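PDB 2RET: EpsJ from Vibrio vulnificus, which is a pseudopilin that pairs with EpsI in the type 2 secretion system, probably as part of the pseudopilus that helps drive protein export across the outer membrane. Local coordinates for residues V26-D31 against V151-K156; Y57-D62 against E98-R103. All blocks are in the same frame, centred on the assembly; numbering follows the deposited sequence.

Interaction 1 (V26-D31 against V151-K156); sequences VMMDSD and VELTLK
M28, a selenomethionine on the C-terminal part of helix 10-32, reaches across to V151 and L153 on strand 148-155. This is helix-on-sheet packing of the pilin type, in which the long N-terminal helix lies over antiparallel strands. The contact is wholly apolar and buried. The M28 chain leaves the helix extended through chi2 (178°), which carries its SE out toward the strand, and then turns at chi3, 49°, which sets the terminal CE to one side. SE and CE, the last two atoms of the chain, therefore meet different partners. SE meets the end of L153, with CD1 3.9 Å from it, tip to tip. CE instead lies across the shorter V151 side chain, whose CB is 4.1 Å away. V151 and L153 alternate with E152, whose side chain starts off from the other face of the strand, so the helix meets every second residue here. Around the contact, Y90 on strand 79-93 and Y165 on strand 159-166 also pack against M28. The tightest point is at V151: its CG1, anti to the backbone N, comes 3.4 Å from M28 CE, closer than carbons usually approach.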
# COMPACT_ATOMS: atom_id res chain seq x y z
N VAL B 26 18.80 -10.67 -15.85
CA VAL B 26 17.47 -10.88 -15.28
C VAL B 26 17.57 -11.09 -13.78
O VAL B 26 16.85 -10.47 -13.03
CB VAL B 26 16.69 -12.05 -15.99
CG1 VAL B 26 15.43 -12.50 -15.19
CG2 VAL B 26 16.31 -11.64 -17.38
N MSE B 27 18.46 -11.98 -13.37
CA MSE B 27 18.73 -12.24 -11.95
C MSE B 27 19.16 -11.00 -11.16
O MSE B 27 18.67 -10.74 -10.06
CB MSE B 27 19.78 -13.33 -11.83
CG MSE B 27 20.02 -13.78 -10.39
SE MSE B 27 18.54 -14.86 -9.66
CE MSE B 27 19.34 -16.58 -10.27
N MSE B 28 20.07 -10.24 -11.72
CA MSE B 28 20.55 -8.99 -11.11
C MSE B 28 19.50 -7.91 -11.05
O MSE B 28 19.47 -7.14 -10.10
CB MSE B 28 21.73 -8.45 -11.88
CG MSE B 28 22.89 -9.40 -11.90
SE MSE B 28 24.38 -8.69 -12.94
CE MSE B 28 24.55 -6.89 -12.19
N ASP B 29 18.65 -7.86 -12.06
CA ASP B 29 17.51 -6.95 -12.07
C ASP B 29 16.60 -7.32 -10.92
O ASP B 29 16.11 -6.44 -10.20
CB ASP B 29 16.70 -7.02 -13.38
CG ASP B 29 17.00 -5.86 -14.35
OD1 ASP B 29 17.45 -4.81 -13.92
OD2 ASP B 29 16.70 -5.97 -15.55
N SER B 30 16.37 -8.61 -10.75
CA SER B 30 15.46 -9.07 -9.71
C SER B 30 15.96 -8.66 -8.33
O SER B 30 15.16 -8.29 -7.47
CB SER B 30 15.21 -10.59 -9.78
OG SER B 30 16.33 -11.37 -9.29
N ASP B 31 17.28 -8.71 -8.13
CA ASP B 31 17.90 -8.47 -6.82
C ASP B 31 18.09 -6.98 -6.53
O ASP B 31 17.64 -6.47 -5.52
CB ASP B 31 19.26 -9.17 -6.70
CG ASP B 31 19.15 -10.67 -6.54
OD1 ASP B 31 18.14 -11.20 -6.03
OD2 ASP B 31 20.14 -11.35 -6.91
N VAL B 151 26.08 -0.99 -10.82
CA VAL B 151 26.78 -2.24 -10.78
C VAL B 151 27.49 -2.41 -12.12
O VAL B 151 26.84 -2.48 -13.15
CB VAL B 151 25.81 -3.41 -10.48
CG1 VAL B 151 26.60 -4.76 -10.44
CG2 VAL B 151 25.10 -3.13 -9.14
N GLU B 152 28.82 -2.43 -12.09
CA GLU B 152 29.63 -2.64 -13.27
C GLU B 152 30.38 -3.98 -13.26
O GLU B 152 31.03 -4.32 -12.32
CB GLU B 152 30.63 -1.50 -13.42
CG GLU B 152 31.45 -1.59 -14.70
CD GLU B 152 32.42 -0.44 -14.80
OE1 GLU B 152 33.44 -0.46 -14.05
OE2 GLU B 152 32.13 0.47 -15.62
N LEU B 153 30.26 -4.72 -14.37
CA LEU B 153 30.99 -5.97 -14.61
C LEU B 153 31.99 -5.75 -15.73
O LEU B 153 31.70 -5.07 -16.70
CB LEU B 153 30.02 -7.08 -15.03
CG LEU B 153 28.84 -7.33 -14.08
CD1 LEU B 153 27.90 -8.35 -14.66
CD2 LEU B 153 29.40 -7.79 -12.76
N THR B 154 33.18 -6.31 -15.58
CA THR B 154 34.20 -6.35 -16.61
C THR B 154 34.23 -7.80 -17.09
O THR B 154 34.65 -8.73 -16.36
CB THR B 154 35.56 -5.90 -16.05
OG1 THR B 154 35.41 -4.60 -15.46
CG2 THR B 154 36.72 -5.90 -17.18
N LEU B 155 33.72 -7.98 -18.31
CA LEU B 155 33.74 -9.24 -19.00
C LEU B 155 35.01 -9.36 -19.87
O LEU B 155 35.47 -8.39 -20.47
CB LEU B 155 32.49 -9.41 -19.87
CG LEU B 155 31.09 -9.20 -19.30
CD1 LEU B 155 30.03 -9.91 -20.18
CD2 LEU B 155 30.98 -9.60 -17.84
N LYS B 156 35.55 -10.56 -19.93
CA LYS B 156 36.72 -10.89 -20.72
C LYS B 156 36.54 -10.57 -22.20
O LYS B 156 37.44 -10.07 -22.86
CB LYS B 156 37.04 -12.38 -20.56
CG LYS B 156 37.76 -12.74 -19.25
CD LYS B 156 38.96 -13.72 -19.52
CE LYS B 156 40.19 -13.47 -18.61
NZ LYS B 156 41.47 -14.17 -19.13

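Interaction 2 (Y57-D62 against E98-R103); sequences YLLDSD and ERVWWR
This is a small apolar contact in which L59, in the loop joining strands 49-56 and 64-74, meets W102 and V100 on strand 96-102. In the larger antiparallel sheet, strands 64-74 and 79-93 lie in order between strand 49-56 and strand 96-102, so L59 reaches past two intervening strands to meet strand 96-102.

The loop is tightly wound. D60 N bonds to Y57 O at 3.0 Å, and S61 N closes the next turn on L58 O at the same length, giving a type II turn followed by an overlapping type I' turn. L59 and D60 both have positive phi, and L59 sits in both turns with its side chain directed at the strand. With CG anti to the carbonyl carbon (chi1 -50°) and chi2 at 175°, both L59 methyls come to the indole. CD2 meets its outer corner, 3.7 Å from W102 CH2; the approach is oblique to the ring. The other branch straddles the two strand residues, with CD1 4.2 Å from W102 CH2 and 4.5 Å from V100 CG2.

V100 also lies against the indole from within the strand. Its CG1 lies over one face, 3.3 Å above the ring plane and offset toward the rim. K87 makes a cation-pi contact with W102, while M67 on strand 64-74 packs on L59 and R91 NH1 bonds to L59 O. A leucine from a beta-hairpin loop laid against alternate side chains of a strand farther along the sheet is face packing of the antiparallel beta-sheet domain in this pilin-like fold.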
# COMPACT_ATOMS: atom_id res chain seq x y z
N TYR B 57 37.14 -9.05 -0.88
CA TYR B 57 37.12 -10.37 -0.27
C TYR B 57 35.83 -10.71 0.53
O TYR B 57 35.76 -11.77 1.13
CB TYR B 57 38.40 -10.63 0.54
CG TYR B 57 39.62 -10.01 -0.10
CD1 TYR B 57 40.44 -9.14 0.62
CD2 TYR B 57 39.94 -10.24 -1.43
CE1 TYR B 57 41.56 -8.54 0.03
CE2 TYR B 57 41.04 -9.63 -2.03
CZ TYR B 57 41.85 -8.78 -1.28
OH TYR B 57 42.93 -8.16 -1.85
N LEU B 58 34.80 -9.85 0.48
CA LEU B 58 33.52 -10.20 1.09
C LEU B 58 33.00 -11.49 0.47
O LEU B 58 33.11 -11.71 -0.76
CB LEU B 58 32.45 -9.11 0.90
CG LEU B 58 31.34 -9.18 1.98
CD1 LEU B 58 31.89 -8.48 3.29
CD2 LEU B 58 30.01 -8.58 1.52
N LEU B 59 32.43 -12.33 1.33
CA LEU B 59 31.91 -13.64 0.94
C LEU B 59 32.97 -14.49 0.23
O LEU B 59 32.63 -15.30 -0.61
CB LEU B 59 30.67 -13.48 0.05
CG LEU B 59 29.53 -12.54 0.54
CD1 LEU B 59 28.46 -12.45 -0.52
CD2 LEU B 59 28.92 -12.99 1.88
N ASP B 60 34.24 -14.27 0.56
CA ASP B 60 35.33 -15.04 -0.04
C ASP B 60 35.54 -14.72 -1.52
O ASP B 60 36.17 -15.48 -2.23
CB ASP B 60 35.09 -16.55 0.16
CG ASP B 60 36.31 -17.40 -0.13
OD1 ASP B 60 37.44 -16.88 -0.01
OD2 ASP B 60 36.14 -18.59 -0.48
N SER B 61 35.06 -13.56 -1.98
CA SER B 61 35.34 -13.12 -3.33
C SER B 61 36.85 -13.03 -3.59
O SER B 61 37.60 -12.77 -2.66
CB SER B 61 34.68 -11.74 -3.56
OG SER B 61 34.80 -11.38 -4.91
N ASP B 62 37.27 -13.32 -4.83
CA ASP B 62 38.67 -13.09 -5.30
C ASP B 62 38.92 -11.59 -5.50
O ASP B 62 40.06 -11.16 -5.57
CB ASP B 62 38.99 -13.74 -6.66
CG ASP B 62 38.85 -15.26 -6.67
OD1 ASP B 62 38.82 -15.90 -5.61
OD2 ASP B 62 38.76 -15.82 -7.78
N GLU B 98 29.23 -15.12 -9.16
CA GLU B 98 28.39 -16.02 -8.41
C GLU B 98 27.44 -15.19 -7.59
O GLU B 98 27.82 -14.15 -7.12
CB GLU B 98 29.24 -16.86 -7.48
CG GLU B 98 30.12 -17.82 -8.27
CD GLU B 98 30.76 -18.87 -7.43
OE1 GLU B 98 30.95 -18.69 -6.21
OE2 GLU B 98 31.08 -19.91 -8.02
N ARG B 99 26.20 -15.66 -7.47
CA ARG B 99 25.17 -15.04 -6.64
C ARG B 99 24.89 -15.98 -5.48
O ARG B 99 24.77 -17.18 -5.66
CB ARG B 99 23.88 -14.82 -7.43
CG ARG B 99 22.73 -14.14 -6.60
CD ARG B 99 21.50 -14.97 -6.69
NE ARG B 99 20.33 -14.26 -6.27
CZ ARG B 99 19.13 -14.80 -6.11
NH1 ARG B 99 18.92 -16.08 -6.35
NH2 ARG B 99 18.13 -14.05 -5.70
N VAL B 100 24.87 -15.41 -4.28
CA VAL B 100 24.67 -16.17 -3.07
C VAL B 100 23.38 -15.72 -2.43
O VAL B 100 23.08 -14.55 -2.44
CB VAL B 100 25.81 -16.01 -2.04
CG1 VAL B 100 25.63 -17.03 -0.90
CG2 VAL B 100 27.23 -16.13 -2.71
N TRP B 101 22.64 -16.65 -1.88
CA TRP B 101 21.26 -16.38 -1.46
C TRP B 101 21.02 -17.02 -0.13
O TRP B 101 21.37 -18.18 0.07
CB TRP B 101 20.29 -16.99 -2.47
CG TRP B 101 18.86 -16.73 -2.16
CD1 TRP B 101 18.12 -15.66 -2.54
CD2 TRP B 101 17.97 -17.58 -1.42
NE1 TRP B 101 16.82 -15.78 -2.10
CE2 TRP B 101 16.71 -16.95 -1.39
CE3 TRP B 101 18.12 -18.81 -0.77
CZ2 TRP B 101 15.59 -17.51 -0.77
CZ3 TRP B 101 17.02 -19.37 -0.14
CH2 TRP B 101 15.77 -18.72 -0.15
N TRP B 102 20.41 -16.26 0.77
CA TRP B 102 19.96 -16.77 2.04
C TRP B 102 18.49 -16.47 2.24
O TRP B 102 18.02 -15.38 1.96
CB TRP B 102 20.73 -16.14 3.18
CG TRP B 102 22.20 -16.44 3.22
CD1 TRP B 102 22.82 -17.43 3.93
CD2 TRP B 102 23.24 -15.73 2.53
NE1 TRP B 102 24.17 -17.37 3.75
CE2 TRP B 102 24.46 -16.34 2.89
CE3 TRP B 102 23.25 -14.64 1.65
CZ2 TRP B 102 25.70 -15.87 2.42
CZ3 TRP B 102 24.47 -14.18 1.18
CH2 TRP B 102 25.67 -14.80 1.55
N ARG B 103 17.77 -17.45 2.76
CA ARG B 103 16.34 -17.32 3.05
C ARG B 103 16.03 -16.29 4.15
O ARG B 103 15.02 -15.60 4.06
CB ARG B 103 15.79 -18.71 3.42
CG ARG B 103 14.36 -18.74 3.89
CD ARG B 103 13.35 -18.40 2.82
NE ARG B 103 12.03 -18.33 3.45
CZ ARG B 103 11.54 -17.26 4.07
NH1 ARG B 103 12.24 -16.14 4.10
NH2 ARG B 103 10.35 -17.31 4.64

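Along the chain, interaction 2 is nested inside the loop closed by interaction 1: the order is 26-31, 57-62, 98-103, 151-156. Their centres are 14 Å apart. Interaction 1 seats helix 10-32 on the four-stranded sheet, whereas interaction 2 belongs to the larger sheet. Strand 96-102 brings them together: V100 and W102 turn toward the loop, and R99 points from the other face toward the helix. There R99 NH2 forms a salt bridge with D31 OD1 at 2.9 Å, and R99 NH1 packs against M27 SE. R70 on strand 64-74 also pairs with D31. One helix thereby contacts both sheets, which probably helps hold them together in the pseudopilin domain.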